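Local structure of amino Transferase (Eubacterium rectale, 3ELE) at residues N179-N183 against P219-V224; P45-P50 against S247-P253. The protein probably catalyses pyridoxal-5'-phosphate-dependent transfer of amino groups, as a member of the class I and II aminotransferases. All blocks are in the same frame, centred on the assembly; numbering follows the deposited sequence.

Contact 1 (N179-N183 against P219-V224). With PLP (pyridoxal-5'-phosphate), chain E.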
loop_
_atom_site.group_PDB
_atom_site.type_symbol
_atom_site.label_atom_id
_atom_site.label_comp_id
_atom_site.label_asym_id
_atom_site.label_seq_id
_atom_site.Cartn_x
_atom_site.Cartn_y
_atom_site.Cartn_z
ATOM N N ASN A 179 -19.232 3.000 10.411
ATOM C CA ASN A 179 -19.185 1.899 9.452
ATOM C C ASN A 179 -20.614 1.459 9.283
ATOM O O ASN A 179 -21.138 0.754 10.142
ATOM C CB ASN A 179 -18.260 0.862 10.047
ATOM C CG ASN A 179 -18.199 -0.444 9.288
ATOM O OD1 ASN A 179 -18.160 -1.481 9.931
ATOM N ND2 ASN A 179 -18.168 -0.415 7.946
ATOM N N SER A 180 -21.253 1.962 8.215
ATOM C CA SER A 180 -22.641 1.662 7.879
ATOM C C SER A 180 -22.801 1.457 6.351
ATOM O O SER A 180 -22.511 2.387 5.582
ATOM C CB SER A 180 -23.535 2.790 8.371
ATOM O OG SER A 180 -24.894 2.505 8.119
ATOM N N PRO A 181 -23.228 0.244 5.902
ATOM C CA PRO A 181 -23.535 -0.968 6.670
ATOM C C PRO A 181 -22.349 -1.523 7.483
ATOM O O PRO A 181 -21.189 -1.460 7.030
ATOM C CB PRO A 181 -24.028 -1.928 5.613
ATOM C CG PRO A 181 -24.533 -1.043 4.536
ATOM C CD PRO A 181 -23.536 0.023 4.479
ATOM N N ASN A 182 -22.681 -2.059 8.662
ATOM C CA ASN A 182 -21.714 -2.393 9.720
ATOM C C ASN A 182 -21.162 -3.819 9.833
ATOM O O ASN A 182 -21.899 -4.803 9.759
ATOM C CB ASN A 182 -22.382 -2.059 11.069
ATOM C CG ASN A 182 -21.404 -2.065 12.280
ATOM O OD1 ASN A 182 -21.427 -2.981 13.101
ATOM N ND2 ASN A 182 -20.599 -1.030 12.402
ATOM N N ASN A 183 -19.845 -3.891 10.041
ATOM C CA ASN A 183 -19.147 -5.119 10.439
ATOM C C ASN A 183 -18.820 -4.807 11.923
ATOM O O ASN A 183 -18.034 -3.878 12.184
ATOM C CB ASN A 183 -17.864 -5.332 9.637
ATOM C CG ASN A 183 -17.035 -6.511 10.138
ATOM O OD1 ASN A 183 -17.546 -7.381 10.849
ATOM N ND2 ASN A 183 -15.759 -6.559 9.745
ATOM N N PRO A 219 -17.196 0.278 2.858
ATOM C CA PRO A 219 -17.067 -0.793 1.846
ATOM C C PRO A 219 -18.315 -1.673 1.634
ATOM O O PRO A 219 -18.414 -2.290 0.560
ATOM C CB PRO A 219 -15.861 -1.612 2.336
ATOM C CG PRO A 219 -15.882 -1.463 3.825
ATOM C CD PRO A 219 -16.369 -0.013 4.048
ATOM N N TYR A 220 -19.244 -1.716 2.608
ATOM C CA TYR A 220 -20.514 -2.485 2.496
ATOM C C TYR A 220 -21.694 -1.654 1.967
ATOM O O TYR A 220 -22.826 -2.164 1.952
ATOM C CB TYR A 220 -20.919 -3.097 3.862
ATOM C CG TYR A 220 -19.857 -3.988 4.437
ATOM C CD1 TYR A 220 -19.679 -5.259 3.942
ATOM C CD2 TYR A 220 -18.995 -3.546 5.447
ATOM C CE1 TYR A 220 -18.693 -6.091 4.434
ATOM C CE2 TYR A 220 -17.984 -4.387 5.948
ATOM C CZ TYR A 220 -17.845 -5.659 5.413
ATOM O OH TYR A 220 -16.889 -6.543 5.827
ATOM N N ARG A 221 -21.449 -0.402 1.537
ATOM C CA ARG A 221 -22.498 0.524 1.059
ATOM C C ARG A 221 -23.550 -0.117 0.170
ATOM O O ARG A 221 -24.738 0.077 0.417
ATOM C CB ARG A 221 -21.885 1.774 0.374
ATOM C CG ARG A 221 -22.926 2.679 -0.368
ATOM C CD ARG A 221 -22.371 4.030 -0.751
ATOM N NE ARG A 221 -22.426 4.929 0.394
ATOM C CZ ARG A 221 -23.515 5.580 0.797
ATOM N NH1 ARG A 221 -24.700 5.420 0.219
ATOM N NH2 ARG A 221 -23.433 6.370 1.840
ATOM N N GLU A 222 -23.117 -0.895 -0.833
ATOM C CA GLU A 222 -24.054 -1.544 -1.771
ATOM C C GLU A 222 -24.584 -2.899 -1.277
ATOM O O GLU A 222 -25.502 -3.433 -1.893
ATOM C CB GLU A 222 -23.472 -1.687 -3.179
ATOM C CG GLU A 222 -23.131 -0.359 -3.872
ATOM C CD GLU A 222 -21.871 0.297 -3.360
ATOM O OE1 GLU A 222 -20.948 -0.438 -2.917
ATOM O OE2 GLU A 222 -21.813 1.553 -3.390
ATOM N N ILE A 223 -23.999 -3.451 -0.202
ATOM C CA ILE A 223 -24.458 -4.697 0.420
ATOM C C ILE A 223 -25.493 -4.288 1.469
ATOM O O ILE A 223 -25.219 -4.238 2.661
ATOM C CB ILE A 223 -23.296 -5.563 1.012
ATOM C CG1 ILE A 223 -22.226 -5.815 -0.080
ATOM C CG2 ILE A 223 -23.850 -6.884 1.618
ATOM C CD1 ILE A 223 -21.418 -7.102 0.082
ATOM N N VAL A 224 -26.676 -3.946 0.968
ATOM C CA VAL A 224 -27.814 -3.500 1.789
ATOM C C VAL A 224 -29.075 -4.132 1.181
ATOM O O VAL A 224 -29.136 -4.331 -0.037
ATOM C CB VAL A 224 -27.874 -1.940 1.916
ATOM C CG1 VAL A 224 -28.022 -1.268 0.552
ATOM C CG2 VAL A 224 -29.002 -1.505 2.881
HETATM N N1 PLP E . -13.756 -1.902 6.966
HETATM C C2 PLP E . -14.578 -2.941 7.408
HETATM C C2A PLP E . -15.678 -2.640 8.374
HETATM C C3 PLP E . -14.390 -4.252 6.925
HETATM O O3 PLP E . -15.206 -5.277 7.341
HETATM C C4 PLP E . -13.341 -4.535 6.019
HETATM C C4A PLP E . -12.932 -5.992 5.907
HETATM O O4A PLP E . -12.119 -6.467 6.701
HETATM C C5 PLP E . -12.515 -3.454 5.581
HETATM C C6 PLP E . -12.730 -2.140 6.066
HETATM C C5A PLP E . -11.344 -3.645 4.640
HETATM O O4P PLP E . -11.675 -3.488 3.296
HETATM P P PLP E . -10.469 -3.531 2.227
HETATM O O1P PLP E . -10.768 -2.598 1.088
HETATM O O2P PLP E . -10.387 -4.909 1.637
HETATM O O3P PLP E . -9.157 -3.169 2.843
HETATM O O HOH W 1 -19.637 -0.121 5.017
#
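Pro181 rests its ring on the backbone of Tyr220, joining two loops that leave the C-terminal ends of neighbouring parallel strands, 173-178 and 213-217, where the fold of class I and II aminotransferases holds its cofactor. The packing is tightest here. Pro181 CG sits 3.3 Å from Tyr220 O, the carbonyl that also closes the type I turn by accepting the N-H of Ile223, and the peptide bond before Pro181 is cis. Between the two backbones, a water accepts from Tyr220 N and donates to Pro181 O, so two buried backbone groups are satisfied without direct contact. The buried Arg221, its CA 3.6 Å from Pro181 CD, sends its side chain away to a salt bridge with Glu218. Outward the fit slackens: Pro181 CG is 4.3 Å from CB of the partly exposed Val224.

On the cofactor side the grip is polar. The CG of Tyr220 lies beside its own backbone N (chi1 -57°), which carries the ring in to the pyridoxal, with Asn179 ND2 at its edge, its N-H given to Asp217 O, and the amide plane inclined 51° to it. Tyr220 OH stands 2.6 Å from PLP O3 in a hydrogen bond that either oxygen could donate, and it also bonds to Tyr335 OH. A phenylalanine in place of Tyr220 would probably leave O3 held from these two loops by Asn183 alone, and Tyr335 OH without this mate. Asn183 is itself positioned by Asn179: its backbone N-H points almost straight at Asn179 OD1 (172°) but comes from above the plane of the amide. From there Asn183 ND2 reaches PLP O3 at 2.8 Å.

Contact 2 (P45-P50 against S247-P253). With PLP (pyridoxal-5'-phosphate), chain E.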
loop_
_atom_site.group_PDB
_atom_site.type_symbol
_atom_site.label_atom_id
_atom_site.label_comp_id
_atom_site.label_asym_id
_atom_site.label_seq_id
_atom_site.Cartn_x
_atom_site.Cartn_y
_atom_site.Cartn_z
ATOM N N PRO A 45 -15.508 -12.044 0.921
ATOM C CA PRO A 45 -16.454 -12.082 -0.193
ATOM C C PRO A 45 -16.546 -13.481 -0.831
ATOM O O PRO A 45 -15.522 -14.088 -1.139
ATOM C CB PRO A 45 -15.869 -11.062 -1.179
ATOM C CG PRO A 45 -15.270 -10.040 -0.308
ATOM C CD PRO A 45 -14.689 -10.811 0.866
ATOM N N SER A 46 -17.771 -13.986 -0.946
ATOM C CA SER A 46 -18.048 -15.307 -1.483
ATOM C C SER A 46 -18.762 -15.335 -2.843
ATOM O O SER A 46 -18.879 -16.418 -3.421
ATOM C CB SER A 46 -18.844 -16.092 -0.445
ATOM O OG SER A 46 -20.021 -15.402 -0.103
ATOM N N ILE A 47 -19.253 -14.193 -3.344
ATOM C CA ILE A 47 -19.918 -14.128 -4.680
ATOM C C ILE A 47 -18.871 -13.664 -5.710
ATOM O O ILE A 47 -18.005 -12.845 -5.358
ATOM C CB ILE A 47 -21.200 -13.224 -4.704
ATOM C CG1 ILE A 47 -20.882 -11.714 -4.480
ATOM C CG2 ILE A 47 -22.234 -13.748 -3.676
ATOM C CD1 ILE A 47 -22.133 -10.790 -4.469
ATOM N N PRO A 48 -18.911 -14.203 -6.957
ATOM C CA PRO A 48 -17.938 -13.761 -7.949
ATOM C C PRO A 48 -18.201 -12.334 -8.431
ATOM O O PRO A 48 -19.344 -11.854 -8.378
ATOM C CB PRO A 48 -18.142 -14.749 -9.096
ATOM C CG PRO A 48 -19.524 -15.122 -8.998
ATOM C CD PRO A 48 -19.808 -15.221 -7.532
ATOM N N ALA A 49 -17.137 -11.670 -8.892
ATOM C CA ALA A 49 -17.225 -10.322 -9.445
ATOM C C ALA A 49 -18.206 -10.348 -10.625
ATOM O O ALA A 49 -18.345 -11.397 -11.275
ATOM C CB ALA A 49 -15.833 -9.841 -9.937
ATOM N N PRO A 50 -18.884 -9.219 -10.915
ATOM C CA PRO A 50 -19.732 -9.193 -12.115
ATOM C C PRO A 50 -18.842 -9.371 -13.352
ATOM O O PRO A 50 -17.672 -8.947 -13.340
ATOM C CB PRO A 50 -20.336 -7.776 -12.086
ATOM C CG PRO A 50 -19.374 -7.005 -11.315
ATOM C CD PRO A 50 -18.896 -7.907 -10.249
ATOM N N SER A 247 -13.743 -4.012 -2.648
ATOM C CA SER A 247 -13.537 -5.345 -2.091
ATOM C C SER A 247 -14.836 -6.149 -1.974
ATOM O O SER A 247 -14.831 -7.345 -2.244
ATOM C CB SER A 247 -12.820 -5.267 -0.735
ATOM O OG SER A 247 -11.550 -4.604 -0.852
ATOM N N LYS A 248 -15.936 -5.491 -1.606
ATOM C CA LYS A 248 -17.250 -6.157 -1.452
ATOM C C LYS A 248 -18.202 -5.959 -2.622
ATOM O O LYS A 248 -18.894 -6.909 -3.041
ATOM C CB LYS A 248 -17.930 -5.703 -0.159
ATOM C CG LYS A 248 -17.362 -6.337 1.092
ATOM C CD LYS A 248 -16.115 -5.673 1.608
ATOM C CE LYS A 248 -15.367 -6.552 2.597
ATOM N NZ LYS A 248 -14.123 -5.877 3.039
ATOM N N SER A 249 -18.246 -4.728 -3.132
ATOM C CA SER A 249 -19.126 -4.343 -4.235
ATOM C C SER A 249 -18.809 -5.113 -5.520
ATOM O O SER A 249 -19.709 -5.623 -6.152
ATOM C CB SER A 249 -19.085 -2.822 -4.459
ATOM O OG SER A 249 -17.825 -2.403 -4.918
ATOM N N LEU A 250 -17.523 -5.237 -5.846
ATOM C CA LEU A 250 -17.037 -5.983 -7.011
ATOM C C LEU A 250 -16.371 -7.336 -6.669
ATOM O O LEU A 250 -15.924 -8.027 -7.581
ATOM C CB LEU A 250 -16.064 -5.099 -7.820
ATOM C CG LEU A 250 -16.647 -3.901 -8.570
ATOM C CD1 LEU A 250 -15.507 -3.039 -9.147
ATOM C CD2 LEU A 250 -17.622 -4.352 -9.682
ATOM N N SER A 251 -16.313 -7.718 -5.386
ATOM C CA SER A 251 -15.655 -8.971 -4.955
ATOM C C SER A 251 -14.171 -9.038 -5.362
ATOM O O SER A 251 -13.668 -10.089 -5.808
ATOM C CB SER A 251 -16.435 -10.227 -5.404
ATOM O OG SER A 251 -17.663 -10.302 -4.731
ATOM N N LEU A 252 -13.478 -7.907 -5.175
ATOM C CA LEU A 252 -12.071 -7.778 -5.516
ATOM C C LEU A 252 -11.206 -7.439 -4.280
ATOM O O LEU A 252 -10.359 -6.545 -4.363
ATOM C CB LEU A 252 -11.917 -6.709 -6.619
ATOM C CG LEU A 252 -12.732 -6.833 -7.902
ATOM C CD1 LEU A 252 -12.492 -5.670 -8.819
ATOM C CD2 LEU A 252 -12.446 -8.154 -8.641
ATOM N N PRO A 253 -11.373 -8.183 -3.149
ATOM C CA PRO A 253 -10.610 -7.836 -1.939
ATOM C C PRO A 253 -9.088 -7.951 -2.049
ATOM O O PRO A 253 -8.377 -7.169 -1.421
ATOM C CB PRO A 253 -11.156 -8.804 -0.883
ATOM C CG PRO A 253 -11.641 -9.915 -1.599
ATOM C CD PRO A 253 -12.190 -9.385 -2.894
HETATM N N1 PLP E . -13.756 -1.902 6.966
HETATM C C2 PLP E . -14.578 -2.941 7.408
HETATM C C2A PLP E . -15.678 -2.640 8.374
HETATM C C3 PLP E . -14.390 -4.252 6.925
HETATM O O3 PLP E . -15.206 -5.277 7.341
HETATM C C4 PLP E . -13.341 -4.535 6.019
HETATM C C4A PLP E . -12.932 -5.992 5.907
HETATM O O4A PLP E . -12.119 -6.467 6.701
HETATM C C5 PLP E . -12.515 -3.454 5.581
HETATM C C6 PLP E . -12.730 -2.140 6.066
HETATM C C5A PLP E . -11.344 -3.645 4.640
HETATM O O4P PLP E . -11.675 -3.488 3.296
HETATM P P PLP E . -10.469 -3.531 2.227
HETATM O O1P PLP E . -10.768 -2.598 1.088
HETATM O O2P PLP E . -10.387 -4.909 1.637
HETATM O O3P PLP E . -9.157 -3.169 2.843
HETATM O O HOH W 2 -14.534 -12.216 -7.712
#
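Ser251 hydrogen-bonds to the carbonyl of Ile47, tying the loop ahead of helix 51-63 to the loop that bears Ser247 and Lys248, the cofactor-binding turn after strand 240-245 in this aminotransferase fold. In that bond Ser251 OG donates to Ile47 O over 2.6 Å, approaching from above the carbonyl plane, 36° out of it. The hydroxyl lies beside its own backbone N (chi1 -67°), and because Ser251 CB faces the other loop, OG reaches Ile47 directly. A water adds a second polar link, accepting from Ala49 N and donating to Ser251 O.

Apolar contacts line up along the rest of the interface. Pro45 and Pro253 slide past one another in opposite directions, CG to CG at 3.9 Å, while Pro45 CG also lies over Ser247 O. At the other end Pro50 crosses Leu250 at about a right angle, its CG 3.6 Å from Leu250 CD2. Between these ends Ala49 is tightly set, its CB only 3.0 Å from Leu250 O, and the same methyl meets Leu252 CD2. Val53 of helix 51-63 touches both leucines, and His70 of the second subunit packs on Leu252 and Pro253, so the interface reaches the dimer boundary.

A third group of interactions is with the cofactor. Ser247 OG is within hydrogen-bonding distance of O1P and O2P of the phosphate, and which of them takes its single proton is not settled. Lys248, bent at chi2 (82°), runs its chain toward the aldehyde; in relatives the equivalent lysine forms the internal aldimine. Here the cofactor is modelled with its aldehyde oxygen O4A, and Lys248 NZ stops 3.1 Å from PLP C4A.

Along the chain the segments come in the order 45-50, 179-183, 219-224 and 247-253, so contact 2 brackets contact 1. The last three follow strands 173-178, 213-217 and 240-245, adjacent parallel members of the seven-stranded sheet, and gather at the C-terminal ends of these strands around a single pyridoxal phosphate. The centres are 13 Å apart, yet the contacts touch: Lys248 CB packs against Pro219 O and Ile223 CD1, and Lys248 CE lies 3.6 Å from Tyr220 OH. Contact 1 holds the phenolic oxygen O3, whereas contact 2 reaches the phosphate and the aldehyde carbon and joins them to an N-terminal loop near the second subunit, whose Tyr72 also bonds the cofactor.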